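Local coordinates for protein 6-carboxyhexanoate--CoA ligase (Aquifex aeolicus, PDB 5TVA) that belongs to the BioW family of CoA ligases and binds coenzyme A and adenosine monophosphate, at residues Asp2-Arg7 with Val48-Val53; Glu91-Lys96 with Val116-Glu121. One frame throughout, in Å; residues are numbered along the deposited sequence.

Overall arrangement
The chain enters through strand 3-12, the middle strand of a three-stranded antiparallel sheet, makes strand 15-25 and helix 29-37, and returns as strand 45-52 along the other edge of 3-12. Contact 1 closes this loop, pairing residues 2-7 with 48-53 and setting R7 and K49 beside coenzyme A. Helices 73-85 and 91-102 come later, and contact 2 closes a second, shorter loop by laying residues 91-96 against 116-121, at the outer strand of a six-stranded mixed sheet. The two loops follow in series, neither nested nor crossing. Contacts 1 and 2 lie on opposite sides of the chain's centre, with their nearest atoms about 17 Å apart.

Contact 1 of 2, residues Asp2-Arg7 with Val48-Val53; sequences DLFSVR and VKVEKV. With COA (coenzyme A), chain D.
R7 and K49 form a hydrogen-bonded pair in an antiparallel sheet, where central strand 3-12 meets edge strand 45-52. The backbones are tightly knit: R7 N to K49 O and K49 N to R7 O are both 2.8 Å, S5 and E51 exchange a similar pair, and V53 N reaches L3 O. L3 CB lies 3.8 Å from V53 CB, and V6 sits between V48, V50 and helix 29-37; on its face of the sheet the F4 ring has K52 CG over it. The solvent end is looser: K52 NZ makes a long salt bridge to D2 OD2.

On the R7 and K49 face, the R7 chain bends at chi3 (-81°), turning its guanidinium across the strand pair. K49 CE lies over the centre of that plane, 3.5 Å above it, and R7 NH2 reaches E51 OE1 in a 3.2 Å salt bridge, the two planes 43° apart. A water in plane at the guanidinium edge accepts from R7 NE (2.6 Å) and donates to K49 O and S5 OG, also bonded to E21. Both cations lie at the diphosphate of coenzyme A: R7 NH1 is 3.1 Å from O5A, and K49 NZ donates to O2A at 3.0 Å.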
loop_
_atom_site.group_PDB
_atom_site.type_symbol
_atom_site.label_atom_id
_atom_site.label_comp_id
_atom_site.label_asym_id
_atom_site.label_seq_id
_atom_site.Cartn_x
_atom_site.Cartn_y
_atom_site.Cartn_z
ATOM N N ASP A 2 -15.998 -20.634 -5.989
ATOM C CA ASP A 2 -16.337 -20.104 -4.674
ATOM C C ASP A 2 -15.103 -19.548 -3.947
ATOM O O ASP A 2 -14.171 -20.280 -3.654
ATOM C CB ASP A 2 -17.011 -21.185 -3.829
ATOM C CG ASP A 2 -18.534 -21.065 -3.835
ATOM O OD1 ASP A 2 -19.107 -20.749 -4.909
ATOM O OD2 ASP A 2 -19.155 -21.278 -2.763
ATOM N N LEU A 3 -15.100 -18.245 -3.679
ATOM C CA LEU A 3 -13.983 -17.579 -3.034
ATOM C C LEU A 3 -14.401 -17.063 -1.666
ATOM O O LEU A 3 -15.556 -16.677 -1.451
ATOM C CB LEU A 3 -13.467 -16.409 -3.871
ATOM C CG LEU A 3 -12.684 -16.674 -5.148
ATOM C CD1 LEU A 3 -12.332 -15.323 -5.780
ATOM C CD2 LEU A 3 -11.419 -17.527 -4.905
ATOM N N PHE A 4 -13.438 -17.047 -0.748
ATOM C CA PHE A 4 -13.624 -16.492 0.583
ATOM C C PHE A 4 -12.523 -15.471 0.843
ATOM O O PHE A 4 -11.341 -15.741 0.591
ATOM C CB PHE A 4 -13.607 -17.597 1.653
ATOM C CG PHE A 4 -14.778 -18.537 1.577
ATOM C CD1 PHE A 4 -14.773 -19.599 0.680
ATOM C CD2 PHE A 4 -15.885 -18.371 2.414
ATOM C CE1 PHE A 4 -15.851 -20.473 0.605
ATOM C CE2 PHE A 4 -16.975 -19.245 2.347
ATOM C CZ PHE A 4 -16.954 -20.297 1.440
ATOM N N SER A 5 -12.912 -14.304 1.329
ATOM C CA SER A 5 -11.969 -13.281 1.747
ATOM C C SER A 5 -11.646 -13.499 3.222
ATOM O O SER A 5 -12.558 -13.659 4.034
ATOM C CB SER A 5 -12.582 -11.898 1.518
ATOM O OG SER A 5 -12.000 -10.924 2.352
ATOM N N VAL A 6 -10.356 -13.549 3.560
ATOM C CA VAL A 6 -9.909 -13.812 4.928
ATOM C C VAL A 6 -9.106 -12.615 5.396
ATOM O O VAL A 6 -7.977 -12.407 4.933
ATOM C CB VAL A 6 -9.068 -15.088 5.029
ATOM C CG1 VAL A 6 -8.691 -15.348 6.482
ATOM C CG2 VAL A 6 -9.827 -16.255 4.454
ATOM N N ARG A 7 -9.664 -11.836 6.323
ATOM C CA ARG A 7 -9.024 -10.606 6.783
ATOM C C ARG A 7 -8.638 -10.732 8.244
ATOM O O ARG A 7 -9.488 -11.049 9.079
ATOM C CB ARG A 7 -9.933 -9.385 6.617
ATOM C CG ARG A 7 -10.109 -8.906 5.188
ATOM C CD ARG A 7 -11.138 -7.746 5.116
ATOM N NE ARG A 7 -12.509 -8.259 5.123
ATOM C CZ ARG A 7 -13.622 -7.517 5.240
ATOM N NH1 ARG A 7 -13.556 -6.194 5.380
ATOM N NH2 ARG A 7 -14.815 -8.107 5.217
ATOM N N VAL A 48 -10.303 -12.034 13.048
ATOM C CA VAL A 48 -10.291 -12.662 11.732
ATOM C C VAL A 48 -11.716 -12.646 11.169
ATOM O O VAL A 48 -12.647 -13.104 11.842
ATOM C CB VAL A 48 -9.764 -14.104 11.815
ATOM C CG1 VAL A 48 -9.742 -14.744 10.434
ATOM C CG2 VAL A 48 -8.355 -14.145 12.508
ATOM N N LYS A 49 -11.882 -12.142 9.938
ATOM C CA LYS A 49 -13.158 -12.175 9.214
ATOM C C LYS A 49 -13.059 -13.078 7.996
ATOM O O LYS A 49 -12.177 -12.892 7.153
ATOM C CB LYS A 49 -13.589 -10.775 8.744
ATOM C CG LYS A 49 -13.791 -9.783 9.848
ATOM C CD LYS A 49 -14.543 -8.544 9.361
ATOM C CE LYS A 49 -13.616 -7.506 8.807
ATOM N NZ LYS A 49 -13.991 -6.137 9.270
ATOM N N VAL A 50 -13.976 -14.031 7.883
ATOM C CA VAL A 50 -14.102 -14.866 6.695
ATOM C C VAL A 50 -15.425 -14.534 6.009
ATOM O O VAL A 50 -16.503 -14.705 6.596
ATOM C CB VAL A 50 -14.029 -16.352 7.038
ATOM C CG1 VAL A 50 -14.017 -17.178 5.752
ATOM C CG2 VAL A 50 -12.804 -16.622 7.898
ATOM N N GLU A 51 -15.347 -14.084 4.759
ATOM C CA GLU A 51 -16.494 -13.531 4.037
ATOM C C GLU A 51 -16.544 -14.189 2.672
ATOM O O GLU A 51 -15.575 -14.111 1.914
ATOM C CB GLU A 51 -16.346 -12.015 3.909
ATOM C CG GLU A 51 -17.530 -11.257 3.399
ATOM C CD GLU A 51 -17.270 -9.761 3.458
ATOM O OE1 GLU A 51 -16.395 -9.282 2.696
ATOM O OE2 GLU A 51 -17.908 -9.079 4.294
ATOM N N LYS A 52 -17.646 -14.858 2.364
ATOM C CA LYS A 52 -17.813 -15.386 1.014
ATOM C C LYS A 52 -17.828 -14.236 0.009
ATOM O O LYS A 52 -18.493 -13.220 0.226
ATOM C CB LYS A 52 -19.107 -16.193 0.922
ATOM C CG LYS A 52 -19.252 -17.041 -0.340
ATOM C CD LYS A 52 -20.618 -17.725 -0.356
ATOM C CE LYS A 52 -20.535 -19.143 -0.890
ATOM N NZ LYS A 52 -21.830 -19.871 -0.745
ATOM N N VAL A 53 -17.069 -14.384 -1.071
ATOM C CA VAL A 53 -16.953 -13.361 -2.108
ATOM C C VAL A 53 -18.103 -13.513 -3.100
ATOM O O VAL A 53 -18.393 -14.621 -3.560
ATOM C CB VAL A 53 -15.600 -13.470 -2.835
ATOM C CG1 VAL A 53 -15.591 -12.611 -4.107
ATOM C CG2 VAL A 53 -14.443 -13.089 -1.907
HETATM N N1A COA D . -3.687 -0.027 10.321
HETATM C C2A COA D . -4.168 0.464 11.473
HETATM N N3A COA D . -5.353 0.096 11.944
HETATM C C4A COA D . -6.124 -0.768 11.255
HETATM C C5A COA D . -5.661 -1.300 10.049
HETATM C C6A COA D . -4.380 -0.887 9.602
HETATM N N6A COA D . -3.847 -1.431 8.287
HETATM N N7A COA D . -6.584 -2.137 9.572
HETATM C C8A COA D . -7.596 -2.146 10.419
HETATM N N9A COA D . -7.318 -1.351 11.455
HETATM C C1B COA D . -8.353 -1.125 12.505
HETATM C C2B COA D . -8.345 -0.350 13.509
HETATM O O2B COA D . -7.814 0.989 13.250
HETATM C C3B COA D . -10.014 -0.224 13.455
HETATM O O3B COA D . -10.317 0.554 12.266
HETATM P P3B COA D . -10.902 2.125 12.147
HETATM O O7A COA D . -11.947 2.099 11.074
HETATM O O8A COA D . -11.484 2.642 13.428
HETATM O O9A COA D . -9.817 3.075 11.711
HETATM C C4B COA D . -10.438 -1.452 13.356
HETATM O O4B COA D . -9.181 -2.323 13.024
HETATM C C5B COA D . -11.557 -1.712 12.238
HETATM O O5B COA D . -10.985 -1.801 10.977
HETATM P P1A COA D . -11.533 -2.792 9.744
HETATM O O1A COA D . -11.819 -1.933 8.506
HETATM O O2A COA D . -12.752 -3.596 10.126
HETATM O O3A COA D . -10.294 -3.802 9.346
HETATM P P2A COA D . -10.402 -5.316 8.614
HETATM O O4A COA D . -10.730 -6.309 9.737
HETATM O O5A COA D . -11.562 -5.371 7.609
HETATM O O6A COA D . -8.901 -5.643 7.912
HETATM C CBP COA D . -6.667 -5.151 6.712
HETATM C CCP COA D . -8.139 -4.657 7.144
HETATM C CDP COA D . -5.743 -5.182 7.958
HETATM C CEP COA D . -6.739 -6.628 6.270
HETATM C CAP COA D . -6.054 -4.196 5.545
HETATM O OAP COA D . -5.203 -3.227 6.032
HETATM C C9P COA D . -5.244 -4.920 4.433
HETATM O O9P COA D . -5.771 -5.302 3.410
HETATM N N8P COA D . -3.810 -5.149 4.589
HETATM C C7P COA D . -3.010 -5.867 3.545
HETATM C C6P COA D . -1.930 -4.993 2.924
HETATM C C5P COA D . -0.830 -4.483 3.922
HETATM O O5P COA D . -1.110 -4.001 4.953
HETATM N N4P COA D . 0.593 -4.607 3.514
HETATM C C3P COA D . 1.683 -4.149 4.468
HETATM C C2P COA D . 2.993 -4.030 3.682
HETATM S S1P COA D . 2.599 -2.960 2.265
HETATM O O HOH W 1 -13.046 -10.848 5.106
#

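Contact 2 of 2, residues Glu91-Lys96 with Val116-Glu121; sequences EEVAKK and VLMDIE
V93 of helix 91-102 meets M118 and the turn after it where the helix packs on the outer strand, 116-119, of a mixed six-stranded sheet, a helix-on-sheet contact in an alpha/beta region. Helix and strand run nearly antiparallel, at 162°, with axes 9.9 Å apart. This spacing leaves room for one layer of side chains, and no hydrogen bond joins the two segments.

The helix begins its run with E91 and E92, whose backbone carbonyls accept from the amides of K95 and K96 and so close the first turn. E91 also touches V81 of helix 73-85. V93 is the main point of contact. Both its methyls close on the turn, CG2 3.3 Å and CG1 3.5 Å from I120 O. CG1, anti to the backbone N (chi1 170°), also meets the thioether, 3.8 Å from M118 SD, and the V93 and M118 side chains overlap alongside, running in opposite senses. The V93 carbonyl oxygen also lies beside the sulfur, 3.7 Å from M118 SD.

A94 points away from the strand and packs on V81 and L84, so that the helix is held between helix 73-85 and the sheet. K95 also rests on V81. K96 starts toward the strand, and its CG comes within 4.3 Å of M118 CE before the chain turns its amine away, to a long, weak ion pair with E99. The M118 side chain also touches A97 and I100, one and two turns beyond V93, as well as V216 and F218 of the adjoining strand 214-219.

Beyond the strand, the turn that receives V93 contains an Asx turn: D119 OD1 accepts from E121 N at 3.0 Å, on the anti side of the carboxylate.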
loop_
_atom_site.group_PDB
_atom_site.type_symbol
_atom_site.label_atom_id
_atom_site.label_comp_id
_atom_site.label_asym_id
_atom_site.label_seq_id
_atom_site.Cartn_x
_atom_site.Cartn_y
_atom_site.Cartn_z
ATOM N N GLU A 91 4.992 19.569 -9.895
ATOM C CA GLU A 91 6.056 19.335 -8.931
ATOM C C GLU A 91 5.640 19.728 -7.520
ATOM O O GLU A 91 5.926 19.003 -6.561
ATOM C CB GLU A 91 7.310 20.093 -9.359
ATOM C CG GLU A 91 8.505 19.882 -8.461
ATOM C CD GLU A 91 9.761 20.533 -9.007
ATOM O OE1 GLU A 91 10.029 21.706 -8.663
ATOM O OE2 GLU A 91 10.483 19.862 -9.784
ATOM N N GLU A 92 4.960 20.867 -7.373
ATOM C CA GLU A 92 4.580 21.343 -6.044
ATOM C C GLU A 92 3.556 20.426 -5.395
ATOM O O GLU A 92 3.495 20.341 -4.163
ATOM C CB GLU A 92 4.023 22.769 -6.107
ATOM C CG GLU A 92 4.905 23.798 -6.849
ATOM C CD GLU A 92 5.164 23.475 -8.327
ATOM O OE1 GLU A 92 6.180 23.976 -8.872
ATOM O OE2 GLU A 92 4.362 22.728 -8.938
ATOM N N VAL A 93 2.733 19.756 -6.199
ATOM C CA VAL A 93 1.834 18.747 -5.652
ATOM C C VAL A 93 2.636 17.565 -5.121
ATOM O O VAL A 93 2.456 17.136 -3.977
ATOM C CB VAL A 93 0.808 18.310 -6.714
ATOM C CG1 VAL A 93 0.023 17.093 -6.225
ATOM C CG2 VAL A 93 -0.127 19.474 -7.063
ATOM N N ALA A 94 3.545 17.031 -5.943
ATOM C CA ALA A 94 4.411 15.952 -5.476
ATOM C C ALA A 94 5.154 16.354 -4.206
ATOM O O ALA A 94 5.291 15.545 -3.279
ATOM C CB ALA A 94 5.394 15.544 -6.576
ATOM N N LYS A 95 5.599 17.617 -4.125
ATOM C CA LYS A 95 6.402 18.049 -2.979
ATOM C C LYS A 95 5.567 18.138 -1.709
ATOM O O LYS A 95 6.056 17.814 -0.618
ATOM C CB LYS A 95 7.082 19.390 -3.276
ATOM C CG LYS A 95 8.316 19.268 -4.183
ATOM C CD LYS A 95 8.639 20.573 -4.900
ATOM C CE LYS A 95 9.186 21.626 -3.956
ATOM N NZ LYS A 95 10.507 21.247 -3.387
ATOM N N LYS A 96 4.302 18.565 -1.825
ATOM C CA LYS A 96 3.461 18.682 -0.637
ATOM C C LYS A 96 3.122 17.311 -0.069
ATOM O O LYS A 96 3.061 17.138 1.157
ATOM C CB LYS A 96 2.186 19.471 -0.948
ATOM C CG LYS A 96 1.217 19.540 0.239
ATOM C CD LYS A 96 0.589 20.919 0.405
ATOM C CE LYS A 96 1.447 21.817 1.308
ATOM N NZ LYS A 96 1.128 21.664 2.764
ATOM N N VAL A 116 -3.508 9.011 2.590
ATOM C CA VAL A 116 -3.991 10.311 2.130
ATOM C C VAL A 116 -4.504 10.184 0.701
ATOM O O VAL A 116 -3.868 9.545 -0.151
ATOM C CB VAL A 116 -2.859 11.357 2.187
ATOM C CG1 VAL A 116 -3.273 12.665 1.484
ATOM C CG2 VAL A 116 -2.398 11.619 3.627
ATOM N N LEU A 117 -5.658 10.814 0.421
ATOM C CA LEU A 117 -6.172 10.986 -0.946
ATOM C C LEU A 117 -5.895 12.429 -1.358
ATOM O O LEU A 117 -6.578 13.359 -0.909
ATOM C CB LEU A 117 -7.667 10.667 -1.029
ATOM C CG LEU A 117 -8.027 9.198 -0.783
ATOM C CD1 LEU A 117 -9.503 9.014 -0.645
ATOM C CD2 LEU A 117 -7.505 8.322 -1.893
ATOM N N MET A 118 -4.900 12.619 -2.217
ATOM C CA MET A 118 -4.478 13.955 -2.621
ATOM C C MET A 118 -4.991 14.295 -4.015
ATOM O O MET A 118 -4.753 13.547 -4.977
ATOM C CB MET A 118 -2.954 14.077 -2.579
ATOM C CG MET A 118 -2.437 15.355 -3.216
ATOM S SD MET A 118 -0.766 15.794 -2.705
ATOM C CE MET A 118 -1.027 16.080 -0.954
ATOM N N ASP A 119 -5.682 15.436 -4.118
ATOM C CA ASP A 119 -6.059 16.031 -5.398
ATOM C C ASP A 119 -4.836 16.266 -6.288
ATOM O O ASP A 119 -4.000 17.107 -5.945
ATOM C CB ASP A 119 -6.799 17.353 -5.125
ATOM C CG ASP A 119 -7.588 17.862 -6.323
ATOM O OD1 ASP A 119 -7.088 17.773 -7.461
ATOM O OD2 ASP A 119 -8.737 18.342 -6.115
ATOM N N ILE A 120 -4.719 15.552 -7.424
ATOM C CA ILE A 120 -3.550 15.709 -8.305
ATOM C C ILE A 120 -3.345 17.160 -8.686
ATOM O O ILE A 120 -2.207 17.627 -8.837
ATOM C CB ILE A 120 -3.689 14.877 -9.593
ATOM C CG1 ILE A 120 -5.105 15.006 -10.167
ATOM C CG2 ILE A 120 -3.045 13.484 -9.483
ATOM C CD1 ILE A 120 -5.301 14.190 -11.400
ATOM N N GLU A 121 -4.450 17.883 -8.910
ATOM C CA GLU A 121 -4.371 19.223 -9.468
ATOM C C GLU A 121 -4.001 20.255 -8.418
ATOM O O GLU A 121 -3.276 21.201 -8.728
ATOM C CB GLU A 121 -5.701 19.584 -10.132
ATOM C CG GLU A 121 -6.061 18.681 -11.304
ATOM C CD GLU A 121 -7.454 18.976 -11.878
ATOM O OE1 GLU A 121 -8.414 19.190 -11.099
ATOM O OE2 GLU A 121 -7.588 19.002 -13.119
#